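Local coordinates for protein putative pterin-4-alpha-carbinolamine dehydratase (PDB 3JST) that probably catalyses the dehydration of 4a-hydroxytetrahydrobiopterin to dihydrobiopterin, with release of water, at residues R16-W21 / L84-A89; Q22-D25 / I30-S33; P60-A65 / R90-I95; G44-A49 / N67-T72. All coordinates share one frame; numbering follows the deposited sequence.

Contact 1 of 4, residues R16-W21 / L84-A89; sequences RALDGW and LDIKMA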
loop_
_atom_site.group_PDB
_atom_site.type_symbol
_atom_site.label_atom_id
_atom_site.label_comp_id
_atom_site.label_asym_id
_atom_site.label_seq_id
_atom_site.Cartn_x
_atom_site.Cartn_y
_atom_site.Cartn_z
ATOM N N ARG A 16 2.178 -1.360 12.615
ATOM C CA ARG A 16 1.242 -1.306 13.735
ATOM C C ARG A 16 0.148 -0.257 13.519
ATOM O O ARG A 16 -1.013 -0.496 13.845
ATOM C CB ARG A 16 1.982 -1.066 15.052
ATOM C CG ARG A 16 2.842 -2.248 15.472
ATOM C CD ARG A 16 3.631 -1.966 16.748
ATOM N NE ARG A 16 2.813 -2.047 17.956
ATOM C CZ ARG A 16 2.429 -3.179 18.550
ATOM N NH1 ARG A 16 2.765 -4.372 18.050
ATOM N NH2 ARG A 16 1.689 -3.123 19.654
ATOM N N ALA A 17 0.523 0.881 12.935
ATOM C CA ALA A 17 -0.418 1.965 12.669
ATOM C C ALA A 17 -1.204 1.772 11.362
ATOM O O ALA A 17 -2.099 2.564 11.060
ATOM C CB ALA A 17 0.325 3.309 12.651
ATOM N N LEU A 18 -0.882 0.718 10.605
ATOM C CA LEU A 18 -1.507 0.457 9.309
ATOM C C LEU A 18 -2.398 -0.790 9.382
ATOM O O LEU A 18 -1.963 -1.894 9.060
ATOM C CB LEU A 18 -0.431 0.287 8.228
ATOM C CG LEU A 18 0.530 1.459 8.002
ATOM C CD1 LEU A 18 1.682 1.039 7.101
ATOM C CD2 LEU A 18 -0.202 2.673 7.419
ATOM N N ASP A 19 -3.646 -0.601 9.807
ATOM C CA ASP A 19 -4.587 -1.710 9.985
ATOM C C ASP A 19 -4.721 -2.541 8.704
ATOM O O ASP A 19 -4.891 -1.994 7.618
ATOM C CB ASP A 19 -5.966 -1.185 10.417
ATOM C CG ASP A 19 -6.967 -2.306 10.680
ATOM O OD1 ASP A 19 -6.635 -3.255 11.419
ATOM O OD2 ASP A 19 -8.091 -2.237 10.139
ATOM N N GLY A 20 -4.621 -3.860 8.850
ATOM C CA GLY A 20 -4.771 -4.796 7.735
ATOM C C GLY A 20 -3.517 -5.043 6.910
ATOM O O GLY A 20 -3.512 -5.934 6.059
ATOM N N TRP A 21 -2.457 -4.263 7.145
ATOM C CA TRP A 21 -1.212 -4.410 6.384
ATOM C C TRP A 21 -0.232 -5.364 7.072
ATOM O O TRP A 21 -0.114 -5.380 8.308
ATOM C CB TRP A 21 -0.549 -3.048 6.147
ATOM C CG TRP A 21 -1.315 -2.182 5.192
ATOM C CD1 TRP A 21 -2.374 -1.370 5.487
ATOM C CD2 TRP A 21 -1.094 -2.054 3.778
ATOM N NE1 TRP A 21 -2.820 -0.738 4.348
ATOM C CE2 TRP A 21 -2.050 -1.138 3.286
ATOM C CE3 TRP A 21 -0.177 -2.620 2.883
ATOM C CZ2 TRP A 21 -2.121 -0.781 1.940
ATOM C CZ3 TRP A 21 -0.242 -2.260 1.546
ATOM C CH2 TRP A 21 -1.214 -1.350 1.086
ATOM N N LEU A 84 7.455 6.316 1.479
ATOM C CA LEU A 84 6.493 6.391 0.369
ATOM C C LEU A 84 5.444 5.266 0.426
ATOM O O LEU A 84 4.261 5.488 0.161
ATOM C CB LEU A 84 7.227 6.330 -0.971
ATOM C CG LEU A 84 8.134 7.504 -1.332
ATOM C CD1 LEU A 84 8.926 7.202 -2.604
ATOM C CD2 LEU A 84 7.324 8.779 -1.481
ATOM N N ASP A 85 5.888 4.061 0.771
ATOM C CA ASP A 85 4.992 2.919 0.912
ATOM C C ASP A 85 4.085 3.095 2.121
ATOM O O ASP A 85 2.895 2.775 2.071
ATOM C CB ASP A 85 5.802 1.631 1.045
ATOM C CG ASP A 85 6.706 1.406 -0.142
ATOM O OD1 ASP A 85 6.166 1.319 -1.266
ATOM O OD2 ASP A 85 7.941 1.342 0.048
ATOM N N ILE A 86 4.654 3.626 3.198
ATOM C CA ILE A 86 3.883 3.931 4.400
ATOM C C ILE A 86 2.822 4.995 4.103
ATOM O O ILE A 86 1.685 4.865 4.531
ATOM C CB ILE A 86 4.786 4.412 5.563
ATOM C CG1 ILE A 86 5.903 3.394 5.866
ATOM C CG2 ILE A 86 3.950 4.677 6.811
ATOM C CD1 ILE A 86 5.450 1.937 5.975
ATOM N N LYS A 87 3.199 6.041 3.375
ATOM C CA LYS A 87 2.251 7.096 2.994
ATOM C C LYS A 87 1.103 6.548 2.145
ATOM O O LYS A 87 -0.065 6.899 2.354
ATOM C CB LYS A 87 2.966 8.224 2.242
ATOM C CG LYS A 87 3.851 9.078 3.124
ATOM C CD LYS A 87 4.601 10.142 2.332
ATOM C CE LYS A 87 3.751 11.370 2.102
ATOM N NZ LYS A 87 4.501 12.436 1.371
ATOM N N MET A 88 1.440 5.683 1.192
ATOM C CA MET A 88 0.441 5.101 0.302
ATOM C C MET A 88 -0.508 4.181 1.071
ATOM O O MET A 88 -1.718 4.261 0.896
ATOM C CB MET A 88 1.116 4.344 -0.848
ATOM C CG MET A 88 0.152 3.642 -1.802
ATOM S SD MET A 88 -1.039 4.749 -2.580
ATOM C CE MET A 88 -0.033 5.429 -3.905
ATOM N N ALA A 89 0.040 3.321 1.924
ATOM C CA ALA A 89 -0.782 2.430 2.744
ATOM C C ALA A 89 -1.724 3.232 3.645
ATOM O O ALA A 89 -2.903 2.904 3.774
ATOM C CB ALA A 89 0.096 1.504 3.577
#
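Ala89 sets its methyl group on the indole of Trp21, and this CH-pi contact is the tightest part of the packing. Ala89 CB stands 3.6 Å from the centroid of the six-membered ring of Trp21, only 20° off the ring normal, so it comes down over the face and not at a rim. The closest single approach, Trp21 CE2 to Ala89 CB, is 3.4 Å. CB of Trp21 already points toward the helix, and with CG anti to the carbonyl carbon (chi1 -69°) the ring lies with one face under Ala89.

Aliphatic contacts add the second layer. The branch end of Leu18 straddles the same methyl: CD1 is 3.9 Å from Ala89 CB, and CD2 of Leu18 is 4.0 Å from it. CD1 of Leu18 also meets CD1 of Ile86 at 4.0 Å, the two side chains running at about a right angle to each other.

What brings Leu18 and Trp21 to the same helix is a type II beta turn, closed by Trp21 N to Leu18 O at 3.1 Å, with Gly20 at its third position in a positive-phi conformation. The turn leads from helix 8-16 into the first strand of the antiparallel sheet, whose helix-covered face borders the hydrophobic core of this dehydratase fold.

Polar atoms are served from further along helix 83-96: Asn93 accepts a hydrogen bond from Trp21 NE1 through its OD1 and gives one to Asp19 O through its ND2, so one amide fixes both the indole and the turn.

Contact 2 of 4, residues Q22-D25 / I30-S33; sequences QKVD and ITRS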
loop_
_atom_site.group_PDB
_atom_site.type_symbol
_atom_site.label_atom_id
_atom_site.label_comp_id
_atom_site.label_asym_id
_atom_site.label_seq_id
_atom_site.Cartn_x
_atom_site.Cartn_y
_atom_site.Cartn_z
ATOM N N GLN A 22 0.466 -6.156 6.260
ATOM C CA GLN A 22 1.459 -7.111 6.753
ATOM C C GLN A 22 2.682 -7.102 5.848
ATOM O O GLN A 22 2.600 -6.703 4.689
ATOM C CB GLN A 22 0.872 -8.530 6.790
ATOM C CG GLN A 22 -0.456 -8.658 7.541
ATOM C CD GLN A 22 -1.106 -10.029 7.364
ATOM O OE1 GLN A 22 -0.490 -10.964 6.837
ATOM N NE2 GLN A 22 -2.361 -10.148 7.796
ATOM N N LYS A 23 3.814 -7.549 6.379
ATOM C CA LYS A 23 5.002 -7.752 5.563
ATOM C C LYS A 23 4.752 -8.931 4.633
ATOM O O LYS A 23 4.182 -9.935 5.044
ATOM C CB LYS A 23 6.228 -8.045 6.433
ATOM C CG LYS A 23 7.510 -8.227 5.624
ATOM C CD LYS A 23 8.707 -8.563 6.504
ATOM C CE LYS A 23 9.947 -8.831 5.660
ATOM N NZ LYS A 23 9.719 -9.943 4.685
ATOM N N VAL A 24 5.180 -8.808 3.383
ATOM C CA VAL A 24 5.073 -9.917 2.442
ATOM C C VAL A 24 6.098 -10.977 2.825
ATOM O O VAL A 24 7.266 -10.673 3.053
ATOM C CB VAL A 24 5.279 -9.471 0.987
ATOM C CG1 VAL A 24 5.321 -10.692 0.045
ATOM C CG2 VAL A 24 4.176 -8.513 0.577
ATOM N N ASP A 25 5.632 -12.219 2.915
ATOM C CA ASP A 25 6.463 -13.346 3.313
ATOM C C ASP A 25 7.636 -13.505 2.346
ATOM O O ASP A 25 7.436 -13.710 1.152
ATOM C CB ASP A 25 5.609 -14.622 3.332
ATOM C CG ASP A 25 6.217 -15.725 4.158
ATOM O OD1 ASP A 25 7.407 -15.634 4.537
ATOM O OD2 ASP A 25 5.487 -16.696 4.433
ATOM N N ILE A 30 5.135 -4.585 1.671
ATOM C CA ILE A 30 3.965 -4.723 2.541
ATOM C C ILE A 30 2.707 -4.898 1.705
ATOM O O ILE A 30 2.656 -4.476 0.545
ATOM C CB ILE A 30 3.814 -3.527 3.517
ATOM C CG1 ILE A 30 3.620 -2.205 2.760
ATOM C CG2 ILE A 30 5.034 -3.452 4.439
ATOM C CD1 ILE A 30 3.354 -0.999 3.672
ATOM N N THR A 31 1.694 -5.530 2.290
ATOM C CA THR A 31 0.510 -5.898 1.538
ATOM C C THR A 31 -0.767 -5.862 2.378
ATOM O O THR A 31 -0.746 -6.113 3.583
ATOM C CB THR A 31 0.685 -7.301 0.883
ATOM O OG1 THR A 31 -0.372 -7.532 -0.061
ATOM C CG2 THR A 31 0.701 -8.415 1.936
ATOM N N ARG A 32 -1.866 -5.501 1.721
ATOM C CA ARG A 32 -3.201 -5.657 2.274
ATOM C C ARG A 32 -4.160 -6.104 1.169
ATOM O O ARG A 32 -4.045 -5.673 0.015
ATOM C CB ARG A 32 -3.708 -4.351 2.895
ATOM C CG ARG A 32 -5.130 -4.474 3.452
ATOM C CD ARG A 32 -5.575 -3.276 4.271
ATOM N NE ARG A 32 -6.934 -3.486 4.773
ATOM C CZ ARG A 32 -7.722 -2.550 5.298
ATOM N NH1 ARG A 32 -8.942 -2.882 5.714
ATOM N NH2 ARG A 32 -7.311 -1.289 5.417
ATOM N N SER A 33 -5.093 -6.972 1.538
ATOM C CA SER A 33 -6.188 -7.368 0.674
ATOM C C SER A 33 -7.436 -6.631 1.129
ATOM O O SER A 33 -7.911 -6.832 2.253
ATOM C CB SER A 33 -6.414 -8.878 0.749
ATOM O OG SER A 33 -5.296 -9.575 0.231
#
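This is the short antiparallel ladder of a beta hairpin, at the outer edge of the sheet, where strand 22-23 pairs with strand 30-35. Gln22 and Thr31 form its hydrogen-bonded pair: Gln22 N donates to Thr31 O at 2.9 Å, and Thr31 N returns the bond to Gln22 O at 2.8 Å. One residue on, Lys23 and Ile30 make the non-hydrogen-bonded pair, their CA atoms 4.4 Å apart. Gln22 O takes a further CA-H...O contact from Ile30 CA at 3.2 Å, so this one carbonyl oxygen is approached by two neighbours on the facing strand.

Beyond the paired residues the chain bends away, yet Val24 still reaches across. Its CG2 lies anti to the carbonyl carbon and rests 3.7 Å from Thr31 CB and equally close to Thr31 CG2. With OG1 of Thr31 anti to the backbone N (chi1 -169°), the methyl is left for Val24 while the hydroxyl bonds to Val71 O on the next strand. Lys23 runs out extended and turns its amine NZ at the last torsion to Val24 O at 3.0 Å, and it also bonds to Arg27 O in the connecting loop.

Ile30, on the face shared with Lys23, packs on Met11 and Leu15 of helix 8-16, while Thr31 on the other face touches Thr72; strand 30-35 is itself bonded through Ile30 and Arg32 to strand 68-73.

Contact 3 of 4, residues P60-A65 / R90-I95; sequences PEWFNA and RKMNAI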
loop_
_atom_site.group_PDB
_atom_site.type_symbol
_atom_site.label_atom_id
_atom_site.label_comp_id
_atom_site.label_asym_id
_atom_site.label_seq_id
_atom_site.Cartn_x
_atom_site.Cartn_y
_atom_site.Cartn_z
ATOM N N PRO A 60 1.601 1.459 -6.983
ATOM C CA PRO A 60 1.455 0.162 -6.335
ATOM C C PRO A 60 1.565 -0.998 -7.309
ATOM O O PRO A 60 1.444 -0.807 -8.524
ATOM C CB PRO A 60 0.035 0.228 -5.763
ATOM C CG PRO A 60 -0.703 1.104 -6.732
ATOM C CD PRO A 60 0.302 2.141 -7.151
ATOM N N GLU A 61 1.813 -2.189 -6.769
ATOM C CA GLU A 61 1.526 -3.430 -7.471
ATOM C C GLU A 61 0.176 -3.891 -6.936
ATOM O O GLU A 61 0.033 -4.133 -5.732
ATOM C CB GLU A 61 2.601 -4.486 -7.213
ATOM C CG GLU A 61 3.939 -4.169 -7.879
ATOM C CD GLU A 61 4.996 -5.241 -7.652
ATOM O OE1 GLU A 61 4.707 -6.259 -6.984
ATOM O OE2 GLU A 61 6.132 -5.060 -8.143
ATOM N N TRP A 62 -0.824 -3.996 -7.805
ATOM C CA TRP A 62 -2.160 -4.352 -7.331
ATOM C C TRP A 62 -2.991 -5.184 -8.297
ATOM O O TRP A 62 -2.846 -5.093 -9.510
ATOM C CB TRP A 62 -2.939 -3.115 -6.836
ATOM C CG TRP A 62 -3.106 -1.965 -7.791
ATOM C CD1 TRP A 62 -2.600 -1.844 -9.060
ATOM C CD2 TRP A 62 -3.807 -0.738 -7.524
ATOM N NE1 TRP A 62 -2.960 -0.630 -9.599
ATOM C CE2 TRP A 62 -3.698 0.067 -8.677
ATOM C CE3 TRP A 62 -4.525 -0.247 -6.422
ATOM C CZ2 TRP A 62 -4.282 1.337 -8.763
ATOM C CZ3 TRP A 62 -5.103 1.018 -6.507
ATOM C CH2 TRP A 62 -4.977 1.793 -7.672
ATOM N N PHE A 63 -3.843 -6.019 -7.705
ATOM C CA PHE A 63 -4.676 -6.973 -8.423
ATOM C C PHE A 63 -6.115 -6.697 -8.029
ATOM O O PHE A 63 -6.398 -6.473 -6.849
ATOM C CB PHE A 63 -4.286 -8.404 -8.022
ATOM C CG PHE A 63 -5.240 -9.467 -8.514
ATOM C CD1 PHE A 63 -5.118 -9.996 -9.792
ATOM C CD2 PHE A 63 -6.258 -9.946 -7.690
ATOM C CE1 PHE A 63 -5.996 -10.979 -10.243
ATOM C CE2 PHE A 63 -7.139 -10.932 -8.133
ATOM C CZ PHE A 63 -7.009 -11.449 -9.409
ATOM N N ASN A 64 -7.014 -6.711 -9.009
ATOM C CA ASN A 64 -8.448 -6.571 -8.751
ATOM C C ASN A 64 -9.230 -7.695 -9.424
ATOM O O ASN A 64 -8.913 -8.108 -10.538
ATOM C CB ASN A 64 -8.944 -5.191 -9.211
ATOM C CG ASN A 64 -10.460 -5.110 -9.336
ATOM O OD1 ASN A 64 -10.985 -5.001 -10.440
ATOM N ND2 ASN A 64 -11.167 -5.164 -8.207
ATOM N N ALA A 65 -10.227 -8.205 -8.710
ATOM C CA ALA A 65 -11.183 -9.166 -9.243
ATOM C C ALA A 65 -12.531 -8.843 -8.612
ATOM O O ALA A 65 -12.743 -9.113 -7.435
ATOM C CB ALA A 65 -10.762 -10.591 -8.910
ATOM N N ARG A 90 -1.188 4.287 4.256
ATOM C CA ARG A 90 -1.971 5.194 5.086
ATOM C C ARG A 90 -3.129 5.812 4.303
ATOM O O ARG A 90 -4.262 5.809 4.779
ATOM C CB ARG A 90 -1.069 6.296 5.659
ATOM C CG ARG A 90 -1.785 7.345 6.503
ATOM C CD ARG A 90 -0.836 8.434 7.014
ATOM N NE ARG A 90 0.324 7.876 7.704
ATOM C CZ ARG A 90 1.604 8.159 7.439
ATOM N NH1 ARG A 90 1.949 9.021 6.483
ATOM N NH2 ARG A 90 2.558 7.574 8.154
ATOM N N LYS A 91 -2.837 6.331 3.106
ATOM C CA LYS A 91 -3.853 6.978 2.267
ATOM C C LYS A 91 -4.913 5.983 1.812
ATOM O O LYS A 91 -6.107 6.289 1.837
ATOM C CB LYS A 91 -3.221 7.636 1.036
ATOM C CG LYS A 91 -4.197 8.458 0.188
ATOM C CD LYS A 91 -4.652 9.736 0.908
ATOM C CE LYS A 91 -5.355 10.679 -0.054
ATOM N NZ LYS A 91 -5.763 11.958 0.581
ATOM N N MET A 92 -4.465 4.801 1.390
ATOM C CA MET A 92 -5.375 3.723 0.998
ATOM C C MET A 92 -6.318 3.348 2.135
ATOM O O MET A 92 -7.514 3.158 1.913
ATOM C CB MET A 92 -4.594 2.496 0.540
ATOM C CG MET A 92 -4.049 2.629 -0.867
ATOM S SD MET A 92 -3.103 1.197 -1.402
ATOM C CE MET A 92 -2.908 1.592 -3.140
ATOM N N ASN A 93 -5.777 3.246 3.347
ATOM C CA ASN A 93 -6.599 2.975 4.524
ATOM C C ASN A 93 -7.641 4.066 4.771
ATOM O O ASN A 93 -8.764 3.768 5.183
ATOM C CB ASN A 93 -5.728 2.760 5.770
ATOM C CG ASN A 93 -5.246 1.325 5.901
ATOM O OD1 ASN A 93 -5.252 0.570 4.928
ATOM N ND2 ASN A 93 -4.841 0.935 7.111
ATOM N N ALA A 94 -7.269 5.318 4.507
ATOM C CA ALA A 94 -8.186 6.446 4.648
ATOM C C ALA A 94 -9.284 6.395 3.582
ATOM O O ALA A 94 -10.451 6.626 3.880
ATOM C CB ALA A 94 -7.427 7.776 4.572
ATOM N N ILE A 95 -8.904 6.082 2.346
ATOM C CA ILE A 95 -9.866 5.983 1.247
ATOM C C ILE A 95 -10.863 4.849 1.513
ATOM O O ILE A 95 -12.071 5.046 1.413
ATOM C CB ILE A 95 -9.162 5.733 -0.109
ATOM C CG1 ILE A 95 -8.280 6.924 -0.507
ATOM C CG2 ILE A 95 -10.192 5.477 -1.213
ATOM C CD1 ILE A 95 -7.223 6.559 -1.542
#
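Strand 61-65 and helix 83-96 keep well apart here, the nearest CA atoms, those of Pro60 and Met92, being 10.6 Å from each other, so the gap is bridged by side chains alone. The setting is the alpha+beta fold of the pterin dehydratases, an antiparallel sheet with helices laid against one face; 61-65 is its outermost strand at one side. Pro60, just ahead of that strand, closes a His-His-Pro sequence characteristic of the family.

Met92 does the reaching. Past CG its chain is fully extended (chi2 179°, chi3 170°), which carries the terminal methyl off the helix and toward the sheet. CE ends 4.2 Å from Pro60 CB and 4.1 Å from Trp62 CZ3, a loose van der Waals meeting with two residues at once. It comes at the indole aslant.

The indole is also covered from within its own segment. CG of Trp62 sits between the backbone N and the carbonyl carbon (chi1 56°), and this places the ring under Pro60, whose CG stands 3.6 Å above the ring plane, over its centre. Pro60 thus covers one face of the indole. Ala49 of helix 39-56 also touches Trp62, and Met92 is packed against Val71 and Phe34 on the central strands as well as against Trp21, so its thioether is buried in the layer between sheet and helices. On the Trp62 ring, Met92 CE is shared almost evenly between neighbouring carbons, with CE3 of Trp62 also 4.1 Å from it.

Contact 4 of 4, residues G44-A49 / N67-T72; sequences GFMAQA and NRVDVT. With EDO (1,2-ethanediol), chain C.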
loop_
_atom_site.group_PDB
_atom_site.type_symbol
_atom_site.label_atom_id
_atom_site.label_comp_id
_atom_site.label_asym_id
_atom_site.label_seq_id
_atom_site.Cartn_x
_atom_site.Cartn_y
_atom_site.Cartn_z
ATOM N N GLY A 44 -13.810 2.804 -7.379
ATOM C CA GLY A 44 -13.696 4.120 -6.748
ATOM C C GLY A 44 -12.447 4.236 -5.889
ATOM O O GLY A 44 -11.747 5.251 -5.929
ATOM N N PHE A 45 -12.178 3.191 -5.110
ATOM C CA PHE A 45 -10.962 3.101 -4.295
ATOM C C PHE A 45 -9.716 3.167 -5.175
ATOM O O PHE A 45 -8.798 3.926 -4.891
ATOM C CB PHE A 45 -10.976 1.810 -3.461
ATOM C CG PHE A 45 -9.638 1.415 -2.906
ATOM C CD1 PHE A 45 -9.207 1.904 -1.683
ATOM C CD2 PHE A 45 -8.819 0.534 -3.597
ATOM C CE1 PHE A 45 -7.971 1.532 -1.170
ATOM C CE2 PHE A 45 -7.585 0.158 -3.089
ATOM C CZ PHE A 45 -7.160 0.657 -1.872
ATOM N N MET A 46 -9.700 2.382 -6.249
ATOM C CA MET A 46 -8.569 2.371 -7.178
ATOM C C MET A 46 -8.376 3.729 -7.858
ATOM O O MET A 46 -7.248 4.180 -8.034
ATOM C CB MET A 46 -8.731 1.264 -8.229
ATOM C CG MET A 46 -8.627 -0.150 -7.645
ATOM S SD MET A 46 -8.734 -1.461 -8.876
ATOM C CE MET A 46 -7.098 -1.360 -9.607
ATOM N N ALA A 47 -9.480 4.379 -8.220
ATOM C CA ALA A 47 -9.434 5.710 -8.828
ATOM C C ALA A 47 -8.781 6.727 -7.888
ATOM O O ALA A 47 -7.885 7.466 -8.289
ATOM C CB ALA A 47 -10.844 6.169 -9.221
ATOM N N GLN A 48 -9.220 6.743 -6.633
ATOM C CA GLN A 48 -8.651 7.656 -5.637
ATOM C C GLN A 48 -7.183 7.354 -5.343
ATOM O O GLN A 48 -6.376 8.272 -5.232
ATOM C CB GLN A 48 -9.464 7.618 -4.347
ATOM C CG GLN A 48 -10.856 8.197 -4.520
ATOM C CD GLN A 48 -11.596 8.355 -3.217
ATOM O OE1 GLN A 48 -12.633 7.719 -2.998
ATOM N NE2 GLN A 48 -11.077 9.209 -2.341
ATOM N N ALA A 49 -6.852 6.071 -5.211
ATOM C CA ALA A 49 -5.474 5.637 -4.967
ATOM C C ALA A 49 -4.554 5.991 -6.133
ATOM O O ALA A 49 -3.402 6.380 -5.920
ATOM C CB ALA A 49 -5.429 4.129 -4.692
ATOM N N ASN A 67 -14.860 -7.325 -6.474
ATOM C CA ASN A 67 -14.844 -6.486 -5.270
ATOM C C ASN A 67 -13.572 -6.594 -4.425
ATOM O O ASN A 67 -13.471 -5.956 -3.368
ATOM C CB ASN A 67 -16.070 -6.790 -4.403
ATOM C CG ASN A 67 -16.086 -8.218 -3.883
ATOM O OD1 ASN A 67 -15.456 -9.112 -4.452
ATOM N ND2 ASN A 67 -16.818 -8.439 -2.799
ATOM N N ARG A 68 -12.609 -7.393 -4.882
ATOM C CA ARG A 68 -11.346 -7.577 -4.163
ATOM C C ARG A 68 -10.244 -6.760 -4.804
ATOM O O ARG A 68 -10.091 -6.784 -6.024
ATOM C CB ARG A 68 -10.926 -9.050 -4.171
ATOM C CG ARG A 68 -11.837 -9.954 -3.366
ATOM C CD ARG A 68 -11.377 -11.406 -3.404
ATOM N NE ARG A 68 -11.839 -12.109 -4.607
ATOM C CZ ARG A 68 -11.063 -12.598 -5.579
ATOM N NH1 ARG A 68 -9.737 -12.488 -5.539
ATOM N NH2 ARG A 68 -11.628 -13.224 -6.610
ATOM N N VAL A 69 -9.473 -6.049 -3.980
ATOM C CA VAL A 69 -8.247 -5.403 -4.436
ATOM C C VAL A 69 -7.089 -5.795 -3.518
ATOM O O VAL A 69 -7.113 -5.489 -2.323
ATOM C CB VAL A 69 -8.355 -3.858 -4.464
ATOM C CG1 VAL A 69 -7.146 -3.271 -5.180
ATOM C CG2 VAL A 69 -9.651 -3.415 -5.125
ATOM N N ASP A 70 -6.098 -6.490 -4.078
ATOM C CA ASP A 70 -4.896 -6.867 -3.343
ATOM C C ASP A 70 -3.778 -5.915 -3.723
ATOM O O ASP A 70 -3.475 -5.764 -4.901
ATOM C CB ASP A 70 -4.476 -8.300 -3.684
ATOM C CG ASP A 70 -5.572 -9.307 -3.411
ATOM O OD1 ASP A 70 -6.281 -9.155 -2.399
ATOM O OD2 ASP A 70 -5.731 -10.240 -4.223
ATOM N N VAL A 71 -3.165 -5.291 -2.719
ATOM C CA VAL A 71 -2.118 -4.299 -2.936
ATOM C C VAL A 71 -0.804 -4.743 -2.298
ATOM O O VAL A 71 -0.788 -5.180 -1.144
ATOM C CB VAL A 71 -2.517 -2.934 -2.332
ATOM C CG1 VAL A 71 -1.460 -1.878 -2.641
ATOM C CG2 VAL A 71 -3.888 -2.500 -2.844
ATOM N N THR A 72 0.283 -4.636 -3.063
ATOM C CA THR A 72 1.644 -4.808 -2.559
ATOM C C THR A 72 2.448 -3.535 -2.833
ATOM O O THR A 72 2.427 -3.006 -3.953
ATOM C CB THR A 72 2.354 -6.001 -3.228
ATOM O OG1 THR A 72 1.657 -7.211 -2.912
ATOM C CG2 THR A 72 3.802 -6.118 -2.754
HETATM C C1 EDO C . 0.282 -7.706 -5.962
HETATM O O1 EDO C . 0.054 -8.863 -6.774
HETATM C C2 EDO C . -0.945 -7.418 -5.117
HETATM O O2 EDO C . -0.799 -8.031 -3.835
#
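CG of Phe45 stands anti to its backbone N (chi1 163°), and CG1 of Val69 is likewise anti to its own (chi1 -170°); with these rotations the aromatic ring and the methyl meet in the space between helix 39-56 and the sheet. Phe45 CE2 lies 4.0 Å from Val69 CG1, at an oblique slant to the ring. The same methyl is approached by Met46, whose CG comes within 4.2 Å of Val69 CG1. Although the first bond of the Met46 side chain does not aim at the strand, the chain leads nearer to it beyond CB, and CG makes the closest approach. Two successive helix residues thus touch one methyl of Val69.

Phe45 is held in a wider aromatic cluster: its ring meets those of Phe34 and Phe36, and Met92 and Ile95 of helix 83-96 press on it too. This is the hydrophobic layer of the fold, in which long helices cover one face of the antiparallel sheet.

Alternate residues of strand 68-73 serve its two faces. Val69 and Val71 look to the helix, while Asp70 and Thr72 turn to the other side, where an ethanediol, probably from the crystallisation liquor, is bound. Thr72 OG1 and O2 of the ethanediol are joined by a 2.7 Å hydrogen bond, and Asp70 O lies 3.0 Å from ethanediol C2. Asp70 OD1 bonds to Ser33 OG on the neighbouring strand.

The strand is therefore two-sided in its chemistry: the helix side relies on carbon packing with no directional bond between these segments, whereas the far side offers a hydroxyl able to engage a small diol.

In the fold
From the N terminus, the chain enters contact 1 at 16-21 and closes it only when helix 83-96 arrives. Within that long span contact 2 opens and closes straight away as a hairpin, and contact 4 follows it in series, joining helix 39-56 to strand 68-73. Contact 3 starts at 60-65, between the two segments of contact 4, and ends after contact 1 has closed, so it crosses both. Contacts 3 and 4 are nearest, their centres about 4 Å apart, with strands 61-65 and 68-73 paired. Arg32 bonds to Asn93, joining contacts 2 and 3, so the hairpin, the C-terminal helix and the sheet are tied together.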